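Local coordinates for phosphoglycolate phosphatase (Lactobacillus plantarum, PDB 2HDO), which probably hydrolyses the phosphate ester of 2-phosphoglycolate, as a putative phosphoglycolate phosphatase of the haloacid dehalogenase (HAD) superfamily, at residues D12-N17 against A181-D186; I161-S166 against P187-Q192. One frame throughout, in Å; residues are numbered along the deposited sequence.

Contact 1: residues D12-N17 against A181-D186; sequences DGTLTN and AVWGMD. With PO4 (phosphate ion), chain B.
Trp183 reaches across to the backbone of Thr14: its indole NE1 donates to Thr14 O over 2.9 Å, the hydrogen bond that joins the two segments. The acceptor sits at the edge of the indole, only 3° out of the ring plane, and the N-H meets a lone pair in the carbonyl plane, with 151° at the hydrogen. Trp183 holds its CG between its own backbone N and carbonyl carbon (chi1 64°), which brings the indole back over Ala181, with Ala181 CB 3.4 Å above one ring face, displaced from its middle. An edge-to-face partner, Tyr85, further fixes the ring. The Ala181 methyl also meets Thr14 CG2 at 4.0 Å; CG2 faces that way because it stands anti to the backbone N of Thr14, leaving OG1 beside that N. Next to this, two glycines let the chains approach closely. Gly184 CA lies 3.3 Å from Gly13 O in a CA-H...O contact. Gly13 O is buried here without a conventional hydrogen-bond partner, while Gly13 N is bonded to Thr16 O. On the far side of the 12-17 turn, Asp12 N donates an almost straight bond to phosphate O2, and Asp12 OD2 comes within 2.6 Å of phosphate O4. Ser18 OG bonds Asp12 OD1, and Gln107 NE2 also bonds OD2. Asp10, Asp12 and Thr14 fit the DxDx(T/V) pattern, on a loop at the end of strand 6-9 that, with Thr105, Ser106 and Lys138, holds a phosphate probably from the crystallisation liquor; this is consistent with a HAD phosphatase active site.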
ATOM      1  N   ASP A  12       1.186   2.756   1.190  1.00 13.51           N
ATOM      2  CA  ASP A  12       2.570   2.879   1.663  1.00 16.74           C
ATOM      3  C   ASP A  12       3.561   2.618   0.559  1.00 17.79           C
ATOM      4  O   ASP A  12       3.526   1.556  -0.053  1.00 19.02           O
ATOM      5  CB  ASP A  12       2.815   1.916   2.827  1.00 17.27           C
ATOM      6  CG  ASP A  12       1.987   2.241   4.035  1.00 25.05           C
ATOM      7  OD1 ASP A  12       2.272   3.288   4.683  1.00 21.68           O
ATOM      8  OD2 ASP A  12       1.053   1.440   4.350  1.00 24.63           O
ATOM      9  N   GLY A  13       4.467   3.567   0.305  1.00 15.50           N
ATOM     10  CA  GLY A  13       5.419   3.421  -0.802  1.00 16.91           C
ATOM     11  C   GLY A  13       4.898   3.759  -2.176  1.00 15.61           C
ATOM     12  O   GLY A  13       5.602   3.599  -3.181  1.00 17.68           O
ATOM     13  N   THR A  14       3.657   4.237  -2.241  1.00 13.88           N
ATOM     14  CA  THR A  14       3.001   4.553  -3.513  1.00 13.70           C
ATOM     15  C   THR A  14       2.411   5.966  -3.426  1.00 13.22           C
ATOM     16  O   THR A  14       2.835   6.862  -4.130  1.00 14.80           O
ATOM     17  CB  THR A  14       1.879   3.542  -3.854  1.00 16.49           C
ATOM     18  OG1 THR A  14       2.468   2.237  -4.000  1.00 20.86           O
ATOM     19  CG2 THR A  14       1.186   3.902  -5.175  1.00 14.52           C
ATOM     20  N   LEU A  15       1.454   6.180  -2.536  1.00 12.47           N
ATOM     21  CA  LEU A  15       0.885   7.501  -2.279  1.00 12.30           C
ATOM     22  C   LEU A  15       1.712   8.233  -1.241  1.00 11.71           C
ATOM     23  O   LEU A  15       1.992   9.430  -1.391  1.00 13.14           O
ATOM     24  CB  LEU A  15      -0.571   7.382  -1.804  1.00 12.48           C
ATOM     25  CG  LEU A  15      -1.543   6.697  -2.763  1.00 15.52           C
ATOM     26  CD1 LEU A  15      -2.921   6.724  -2.116  1.00 17.51           C
ATOM     27  CD2 LEU A  15      -1.558   7.374  -4.130  1.00 18.04           C
ATOM     28  N   THR A  16       2.047   7.529  -0.166  1.00 12.78           N
ATOM     29  CA  THR A  16       2.809   8.117   0.918  1.00 12.93           C
ATOM     30  C   THR A  16       4.208   7.592   1.004  1.00 13.57           C
ATOM     31  O   THR A  16       4.478   6.384   0.782  1.00 13.25           O
ATOM     32  CB  THR A  16       2.178   7.912   2.295  1.00 16.38           C
ATOM     33  OG1 THR A  16       1.978   6.513   2.532  1.00 16.03           O
ATOM     34  CG2 THR A  16       0.849   8.683   2.393  1.00 17.79           C
ATOM     35  N   ASN A  17       5.077   8.520   1.361  1.00 13.39           N
ATOM     36  CA  ASN A  17       6.473   8.229   1.628  1.00 13.46           C
ATOM     37  C   ASN A  17       6.621   7.875   3.099  1.00 13.92           C
ATOM     38  O   ASN A  17       7.137   8.663   3.887  1.00 14.65           O
ATOM     39  CB  ASN A  17       7.425   9.372   1.226  1.00 15.07           C
ATOM     40  CG  ASN A  17       8.875   8.982   1.340  1.00 20.36           C
ATOM     41  OD1 ASN A  17       9.234   7.816   1.492  1.00 17.58           O
ATOM     42  ND2 ASN A  17       9.728   9.980   1.294  1.00 25.67           N
ATOM     43  N   ALA A 181       4.698   1.657  -9.340  1.00 13.29           N
ATOM     44  CA  ALA A 181       5.121   2.990  -8.868  1.00 12.38           C
ATOM     45  C   ALA A 181       6.629   2.967  -8.591  1.00 13.46           C
ATOM     46  O   ALA A 181       7.065   2.710  -7.484  1.00 13.45           O
ATOM     47  CB  ALA A 181       4.353   3.367  -7.636  1.00 10.56           C
ATOM     48  N   VAL A 182       7.402   3.255  -9.628  1.00 12.62           N
ATOM     49  CA  VAL A 182       8.845   3.114  -9.586  1.00 14.69           C
ATOM     50  C   VAL A 182       9.434   4.020  -8.521  1.00 14.77           C
ATOM     51  O   VAL A 182      10.458   3.690  -7.900  1.00 16.32           O
ATOM     52  CB  VAL A 182       9.432   3.406 -10.984  1.00 15.77           C
ATOM     53  CG1 VAL A 182      10.961   3.504 -10.949  1.00 19.96           C
ATOM     54  CG2 VAL A 182       8.969   2.324 -11.966  1.00 17.20           C
ATOM     55  N   TRP A 183       8.770   5.145  -8.279  1.00 13.81           N
ATOM     56  CA  TRP A 183       9.257   6.126  -7.318  1.00 13.28           C
ATOM     57  C   TRP A 183       9.306   5.657  -5.867  1.00 13.79           C
ATOM     58  O   TRP A 183       9.974   6.281  -5.044  1.00 18.52           O
ATOM     59  CB  TRP A 183       8.448   7.418  -7.396  1.00 14.18           C
ATOM     60  CG  TRP A 183       7.013   7.280  -7.015  1.00 10.78           C
ATOM     61  CD1 TRP A 183       6.496   7.343  -5.747  1.00 13.07           C
ATOM     62  CD2 TRP A 183       5.913   7.039  -7.870  1.00 13.24           C
ATOM     63  NE1 TRP A 183       5.162   7.144  -5.762  1.00 13.26           N
ATOM     64  CE2 TRP A 183       4.759   6.948  -7.056  1.00 13.15           C
ATOM     65  CE3 TRP A 183       5.777   6.876  -9.254  1.00 12.08           C
ATOM     66  CZ2 TRP A 183       3.483   6.749  -7.598  1.00 10.41           C
ATOM     67  CZ3 TRP A 183       4.532   6.642  -9.768  1.00 13.26           C
ATOM     68  CH2 TRP A 183       3.406   6.579  -8.941  1.00 13.70           C
ATOM     69  N   GLY A 184       8.598   4.582  -5.549  1.00 14.43           N
ATOM     70  CA  GLY A 184       8.695   3.938  -4.232  1.00 15.85           C
ATOM     71  C   GLY A 184      10.049   3.258  -4.007  1.00 15.73           C
ATOM     72  O   GLY A 184      10.374   2.914  -2.894  1.00 16.10           O
HETATM   73  N   MSE A 185      10.795   3.032  -5.078  1.00 14.26           N
HETATM   74  CA  MSE A 185      12.133   2.443  -5.030  1.00 16.01           C
HETATM   75  C   MSE A 185      12.296   1.075  -4.398  1.00 18.50           C
HETATM   76  O   MSE A 185      13.405   0.753  -3.929  1.00 22.23           O
HETATM   77  CB  MSE A 185      13.137   3.414  -4.358  1.00 18.69           C
HETATM   78  CG  MSE A 185      13.117   4.812  -4.953  1.00 27.16           C
HETATM   79 SE   MSE A 185      13.935   4.751  -6.694  0.75 52.39          SE
HETATM   80  CE  MSE A 185      15.861   4.555  -6.087  1.00 53.38           C
ATOM     81  N   ASP A 186      11.264   0.240  -4.433  1.00 16.47           N
ATOM     82  CA  ASP A 186      11.441  -1.120  -3.925  1.00 17.55           C
ATOM     83  C   ASP A 186      12.301  -1.969  -4.849  1.00 17.01           C
ATOM     84  O   ASP A 186      11.963  -2.146  -6.005  1.00 17.77           O
ATOM     85  CB  ASP A 186      10.114  -1.831  -3.734  1.00 15.51           C
ATOM     86  CG  ASP A 186      10.300  -3.186  -3.082  1.00 20.96           C
ATOM     87  OD1 ASP A 186      10.686  -3.187  -1.910  1.00 22.06           O
ATOM     88  OD2 ASP A 186      10.173  -4.236  -3.737  1.00 24.97           O
TER
HETATM   89  P   PO4 B 209      -0.005  -0.917   2.154  1.00 30.70           P
HETATM   90  O1  PO4 B 209      -0.788  -2.218   1.832  1.00 19.81           O
HETATM   91  O2  PO4 B 209      -0.697   0.459   2.041  1.00 22.44           O
HETATM   92  O3  PO4 B 209       1.234  -0.890   1.225  1.00 30.78           O
HETATM   93  O4  PO4 B 209       0.492  -1.009   3.602  1.00 34.84           O

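Contact 2: residues I161-S166 against P187-Q192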
ATOM      1  N   ILE A 161      -2.069  -0.087  -8.785  1.00 12.36           N
ATOM      2  CA  ILE A 161      -0.837   0.663  -8.741  1.00 12.34           C
ATOM      3  C   ILE A 161      -0.224   0.554  -7.365  1.00 15.06           C
ATOM      4  O   ILE A 161      -0.850   0.894  -6.352  1.00 14.06           O
ATOM      5  CB  ILE A 161      -1.056   2.143  -9.116  1.00 11.84           C
ATOM      6  CG1 ILE A 161      -1.681   2.193 -10.517  1.00 16.16           C
ATOM      7  CG2 ILE A 161       0.241   2.951  -9.021  1.00 15.51           C
ATOM      8  CD1 ILE A 161      -2.106   3.543 -10.960  1.00 15.43           C
ATOM      9  N   GLY A 162       0.988   0.025  -7.325  1.00 13.64           N
ATOM     10  CA  GLY A 162       1.707  -0.112  -6.075  1.00 13.00           C
ATOM     11  C   GLY A 162       3.194  -0.377  -6.274  1.00 13.32           C
ATOM     12  O   GLY A 162       3.706  -0.267  -7.392  1.00 12.79           O
ATOM     13  N   ASP A 163       3.889  -0.734  -5.200  1.00 15.22           N
ATOM     14  CA  ASP A 163       5.355  -0.924  -5.308  1.00 14.95           C
ATOM     15  C   ASP A 163       5.858  -2.025  -4.384  1.00 14.16           C
ATOM     16  O   ASP A 163       6.817  -1.850  -3.627  1.00 16.84           O
ATOM     17  CB  ASP A 163       6.119   0.382  -5.073  1.00 14.63           C
ATOM     18  CG  ASP A 163       7.580   0.280  -5.457  1.00 18.96           C
ATOM     19  OD1 ASP A 163       7.915  -0.314  -6.510  1.00 19.33           O
ATOM     20  OD2 ASP A 163       8.401   0.835  -4.711  1.00 19.08           O
ATOM     21  N   SER A 164       5.167  -3.153  -4.381  1.00 14.12           N
ATOM     22  CA  SER A 164       5.642  -4.324  -3.635  1.00 12.26           C
ATOM     23  C   SER A 164       5.361  -5.598  -4.404  1.00 13.52           C
ATOM     24  O   SER A 164       4.438  -5.650  -5.190  1.00 14.04           O
ATOM     25  CB  SER A 164       4.976  -4.415  -2.251  1.00 13.03           C
ATOM     26  OG  SER A 164       3.605  -4.696  -2.412  1.00 18.81           O
ATOM     27  N   VAL A 165       6.148  -6.635  -4.116  1.00 14.56           N
ATOM     28  CA  VAL A 165       5.893  -7.953  -4.669  1.00 13.76           C
ATOM     29  C   VAL A 165       4.529  -8.493  -4.216  1.00 13.27           C
ATOM     30  O   VAL A 165       3.795  -9.091  -4.992  1.00 15.03           O
ATOM     31  CB  VAL A 165       7.005  -8.912  -4.234  1.00 16.34           C
ATOM     32  CG1 VAL A 165       6.654 -10.342  -4.550  1.00 19.45           C
ATOM     33  CG2 VAL A 165       8.364  -8.532  -4.904  1.00 16.09           C
ATOM     34  N   SER A 166       4.157  -8.236  -2.973  1.00 13.99           N
ATOM     35  CA  SER A 166       2.871  -8.655  -2.452  0.70 13.78           C
ATOM     36  C   SER A 166       1.744  -8.043  -3.295  1.00 13.71           C
ATOM     37  O   SER A 166       0.808  -8.730  -3.691  1.00 15.71           O
ATOM     38  CB  SER A 166       2.756  -8.305  -0.952  0.70 14.00           C
ATOM     39  OG  SER A 166       1.477  -8.578  -0.410  0.70 21.44           O
ATOM     40  N   PRO A 187      13.399  -2.536  -4.318  1.00 16.50           N
ATOM     41  CA  PRO A 187      14.221  -3.285  -5.256  1.00 15.85           C
ATOM     42  C   PRO A 187      13.580  -4.540  -5.862  1.00 17.94           C
ATOM     43  O   PRO A 187      13.693  -4.747  -7.075  1.00 23.09           O
ATOM     44  CB  PRO A 187      15.510  -3.574  -4.474  1.00 18.79           C
ATOM     45  CG  PRO A 187      15.342  -2.972  -3.088  1.00 18.90           C
ATOM     46  CD  PRO A 187      13.926  -2.516  -2.946  1.00 19.88           C
ATOM     47  N   ASN A 188      12.844  -5.313  -5.083  1.00 15.72           N
ATOM     48  CA  ASN A 188      12.275  -6.564  -5.617  1.00 15.43           C
ATOM     49  C   ASN A 188      11.112  -6.406  -6.593  1.00 16.12           C
ATOM     50  O   ASN A 188      11.039  -7.078  -7.626  1.00 15.81           O
ATOM     51  CB  ASN A 188      11.877  -7.477  -4.474  1.00 17.16           C
ATOM     52  CG  ASN A 188      13.081  -7.946  -3.677  1.00 19.62           C
ATOM     53  OD1 ASN A 188      13.124  -7.839  -2.464  1.00 36.74           O
ATOM     54  ND2 ASN A 188      14.046  -8.472  -4.364  1.00 19.67           N
ATOM     55  N   ALA A 189      10.214  -5.497  -6.260  1.00 16.41           N
ATOM     56  CA  ALA A 189       9.054  -5.182  -7.108  1.00 15.32           C
ATOM     57  C   ALA A 189       9.466  -4.770  -8.522  1.00 14.63           C
ATOM     58  O   ALA A 189       8.769  -5.079  -9.494  1.00 18.09           O
ATOM     59  CB  ALA A 189       8.271  -4.098  -6.483  1.00 17.18           C
ATOM     60  N   ASP A 190      10.596  -4.078  -8.628  1.00 16.01           N
ATOM     61  CA  ASP A 190      11.135  -3.600  -9.890  1.00 17.15           C
ATOM     62  C   ASP A 190      11.496  -4.664 -10.927  1.00 15.92           C
ATOM     63  O   ASP A 190      11.512  -4.371 -12.121  1.00 16.08           O
ATOM     64  CB  ASP A 190      12.379  -2.767  -9.568  1.00 20.42           C
ATOM     65  CG  ASP A 190      12.795  -1.824 -10.709  1.00 29.89           C
ATOM     66  OD1 ASP A 190      11.913  -1.130 -11.272  1.00 35.42           O
ATOM     67  OD2 ASP A 190      14.023  -1.742 -10.992  1.00 26.86           O
ATOM     68  N   HIS A 191      11.716  -5.897 -10.499  1.00 17.08           N
ATOM     69  CA  HIS A 191      12.217  -6.941 -11.398  1.00 17.93           C
ATOM     70  C   HIS A 191      11.116  -7.761 -11.994  1.00 17.50           C
ATOM     71  O   HIS A 191      11.390  -8.593 -12.834  1.00 21.59           O
ATOM     72  CB  HIS A 191      13.115  -7.903 -10.627  1.00 18.00           C
ATOM     73  CG  HIS A 191      14.361  -7.267 -10.135  1.00 14.70           C
ATOM     74  ND1 HIS A 191      15.313  -6.774 -11.000  1.00 23.71           N
ATOM     75  CD2 HIS A 191      14.849  -7.080  -8.888  1.00 20.31           C
ATOM     76  CE1 HIS A 191      16.323  -6.282 -10.305  1.00 32.07           C
ATOM     77  NE2 HIS A 191      16.057  -6.435  -9.020  1.00 20.31           N
ATOM     78  N   GLN A 192       9.884  -7.597 -11.526  1.00 19.73           N
ATOM     79  CA  GLN A 192       8.788  -8.373 -12.038  1.00 20.49           C
ATOM     80  C   GLN A 192       8.279  -7.782 -13.360  1.00 19.08           C
ATOM     81  O   GLN A 192       8.307  -6.562 -13.555  1.00 21.29           O
ATOM     82  CB  GLN A 192       7.642  -8.360 -11.021  1.00 21.47           C
TER
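Ala189 directs its methyl group at the turn between strand 158-162 and helix 165-174, where CB lies 3.8 Å from Asp163 OD1 and 3.9 Å from Ser164 N. Beside it, Val165 extends one branch alone to the other segment: CG2 meets Asn188 CB at 3.7 Å and passes 3.8 Å from Ala189 N. That branch stands anti to the carbonyl carbon of Val165, with CG1 anti to the backbone N (chi1 169°) and turned from the contact. The Val165 and Asn188 side chains cross at a slant, and it is the base of the asparagine, not its amide, that takes part.

Behind this first shell, polar groups probably set the positions. Asp163 OD2 accepts a hydrogen bond from Asp186 N, just ahead of the helical turn 187-191, while OD1 rests against Ala189, and Asp186 OD2 in turn accepts from Ala189 N at the start of that turn. Ser164, at the N-cap of helix 165-174, turns its side chain the other way and bonds Asp167 N through OG. Farther out, Leu180 packs against both Asp163 and Ala189, and Asp190 forms a salt bridge with Arg197.

No hydrogen bond or salt bridge joins the two segments directly. Their contact consists of methyl groups packed against a carboxylate oxygen, backbone N atoms and the base of Asn188, and its alignment probably depends on the Asp163 and Asp186 carboxylates, each bound to a backbone N-H.

In the fold
Both contacts gather at the C-terminal ends of neighbouring strands in the parallel sheet of this HAD fold. They use consecutive pieces of chain that leave the end of strand 177-181 and run toward strand 196-198. Contact 1 joins the first to the phosphate-binding loop after strand 6-9; contact 2 joins the second to the turn after strand 158-162, with Val165 partly exposed and Asn188 at the surface. Contact 1 lies deeper, about 8 Å from the chain centre to its own centre against about 11 Å, and has a direct hydrogen bond, whereas contact 2 relies on van der Waals contact. The backbone bond of Ala181 to Gly162 and the bond of Asp186 N to Asp163 OD2 tie the two together.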